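Local coordinates for protein Eag-like K[+] channel (Drosophila melanogaster, PDB 4HP4) that probably forms part of a voltage-gated channel that passes potassium ions across the membrane, this piece being its PAS domain, at residues P34-C38 with R50-M54. Residues are numbered along the deposited sequence; the frame is centred on the assembly and turned at random.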
loop_
_atom_site.group_PDB
_atom_site.type_symbol
_atom_site.label_atom_id
_atom_site.label_comp_id
_atom_site.label_asym_id
_atom_site.label_seq_id
_atom_site.Cartn_x
_atom_site.Cartn_y
_atom_site.Cartn_z
ATOM N N PRO A 34 -6.108 -8.030 1.798
ATOM C CA PRO A 34 -6.510 -7.006 2.767
ATOM C C PRO A 34 -5.334 -6.346 3.474
ATOM O O PRO A 34 -4.365 -7.012 3.840
ATOM C CB PRO A 34 -7.355 -7.793 3.776
ATOM C CG PRO A 34 -6.882 -9.202 3.653
ATOM C CD PRO A 34 -6.566 -9.371 2.198
ATOM N N ILE A 35 -5.429 -5.035 3.661
ATOM C CA ILE A 35 -4.459 -4.305 4.461
ATOM C C ILE A 35 -4.577 -4.737 5.918
ATOM O O ILE A 35 -5.658 -4.670 6.509
ATOM C CB ILE A 35 -4.680 -2.786 4.342
ATOM C CG1 ILE A 35 -4.328 -2.320 2.927
ATOM C CG2 ILE A 35 -3.851 -2.037 5.377
ATOM C CD1 ILE A 35 -4.694 -0.886 2.645
ATOM N N VAL A 36 -3.465 -5.195 6.486
ATOM C CA VAL A 36 -3.436 -5.635 7.878
ATOM C C VAL A 36 -2.535 -4.745 8.739
ATOM O O VAL A 36 -2.417 -4.953 9.948
ATOM C CB VAL A 36 -2.988 -7.111 8.000
ATOM C CG1 VAL A 36 -4.089 -8.043 7.502
ATOM C CG2 VAL A 36 -1.690 -7.352 7.235
ATOM N N TYR A 37 -1.903 -3.758 8.113
ATOM C CA TYR A 37 -1.134 -2.755 8.841
ATOM C C TYR A 37 -0.900 -1.527 7.976
ATOM O O TYR A 37 -0.708 -1.641 6.766
ATOM C CB TYR A 37 0.219 -3.311 9.290
ATOM C CG TYR A 37 1.023 -2.303 10.080
ATOM C CD1 TYR A 37 0.822 -2.144 11.445
ATOM C CD2 TYR A 37 1.968 -1.495 9.459
ATOM C CE1 TYR A 37 1.542 -1.215 12.171
ATOM C CE2 TYR A 37 2.697 -0.563 10.179
ATOM C CZ TYR A 37 2.477 -0.427 11.533
ATOM O OH TYR A 37 3.194 0.497 12.257
ATOM N N CYS A 38 -0.913 -0.350 8.597
ATOM C CA CYS A 38 -0.539 0.881 7.903
ATOM C C CYS A 38 0.185 1.828 8.854
ATOM O O CYS A 38 -0.123 1.887 10.047
ATOM C CB CYS A 38 -1.763 1.568 7.290
ATOM S SG CYS A 38 -2.925 2.274 8.476
ATOM N N ARG A 50 -6.716 5.235 10.288
ATOM C CA ARG A 50 -6.230 3.864 10.309
ATOM C C ARG A 50 -7.417 2.903 10.296
ATOM O O ARG A 50 -7.392 1.882 9.611
ATOM C CB ARG A 50 -5.352 3.621 11.540
ATOM C CG ARG A 50 -4.995 2.159 11.762
ATOM C CD ARG A 50 -3.857 1.982 12.757
ATOM N NE ARG A 50 -2.572 2.401 12.202
ATOM C CZ ARG A 50 -1.945 3.541 12.491
ATOM N NH1 ARG A 50 -2.458 4.412 13.351
ATOM N NH2 ARG A 50 -0.783 3.810 11.913
ATOM N N ALA A 51 -8.465 3.249 11.036
ATOM C CA ALA A 51 -9.653 2.405 11.131
ATOM C C ALA A 51 -10.272 2.163 9.756
ATOM O O ALA A 51 -10.641 1.039 9.420
ATOM C CB ALA A 51 -10.676 3.035 12.071
ATOM N N GLN A 52 -10.385 3.222 8.961
ATOM C CA GLN A 52 -10.916 3.100 7.610
ATOM C C GLN A 52 -9.976 2.276 6.734
ATOM O O GLN A 52 -10.409 1.391 6.000
ATOM C CB GLN A 52 -11.127 4.486 6.995
ATOM C CG GLN A 52 -12.230 5.303 7.666
ATOM C CD GLN A 52 -12.314 6.721 7.131
ATOM O OE1 GLN A 52 -11.315 7.440 7.077
ATOM N NE2 GLN A 52 -13.510 7.127 6.723
ATOM N N ILE A 53 -8.684 2.567 6.826
ATOM C CA ILE A 53 -7.686 1.895 6.007
ATOM C C ILE A 53 -7.610 0.400 6.321
ATOM O O ILE A 53 -7.342 -0.415 5.438
ATOM C CB ILE A 53 -6.303 2.536 6.211
ATOM C CG1 ILE A 53 -6.293 3.954 5.630
ATOM C CG2 ILE A 53 -5.224 1.695 5.557
ATOM C CD1 ILE A 53 -5.213 4.837 6.202
ATOM N N MET A 54 -7.864 0.045 7.575
ATOM C CA MET A 54 -7.806 -1.349 8.010
ATOM C C MET A 54 -8.995 -2.175 7.504
ATOM O O MET A 54 -9.122 -3.357 7.831
ATOM C CB MET A 54 -7.715 -1.421 9.537
ATOM C CG MET A 54 -6.374 -0.947 10.091
ATOM S SD MET A 54 -5.031 -2.115 9.784
ATOM C CE MET A 54 -5.368 -3.332 11.055
HETATM O O HOH W 1 -7.361 -5.303 8.614
HETATM O O HOH W 2 -2.461 -0.409 11.145
#
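R50 reaches from the start of the one-turn helix 50-53 to the carbonyl of C38, tying a short helix of the PAS fold to 35-38, an outermost strand of its five-stranded antiparallel sheet. With CG anti to the backbone N (chi1 170°) and a bend at chi3, the guanidinium turns its edge to the C38 oxygen, which lies in the guanidinium plane, while NH2 is tilted from the carbonyl plane. NH2 of R50 donates to O of C38 at 2.8 Å, nearly straight at 165°; NE adds a weak bond to the same oxygen. D40 forms a salt bridge with NH2, and a water takes the N-H of C38 and, weakly, NE of R50. The aliphatic part of R50 runs past the C38 sulfur, its CG 3.9 Å from SG.

I53 supplies the apolar centre. Its CG2 packs 3.8 Å from SG of C38 and 3.9 Å from CD1 of I35, while V43 of helix 40-46 touches both C38 and I53.

M54 starts out pointing away from the strand, but bends at chi2 and chi3 fold its thioether back over the beta bulge of V36 and Y37 opposite L25. CE of M54 ends 3.5 Å from O of V36, and a second water donates to both O of I35 and O of M54.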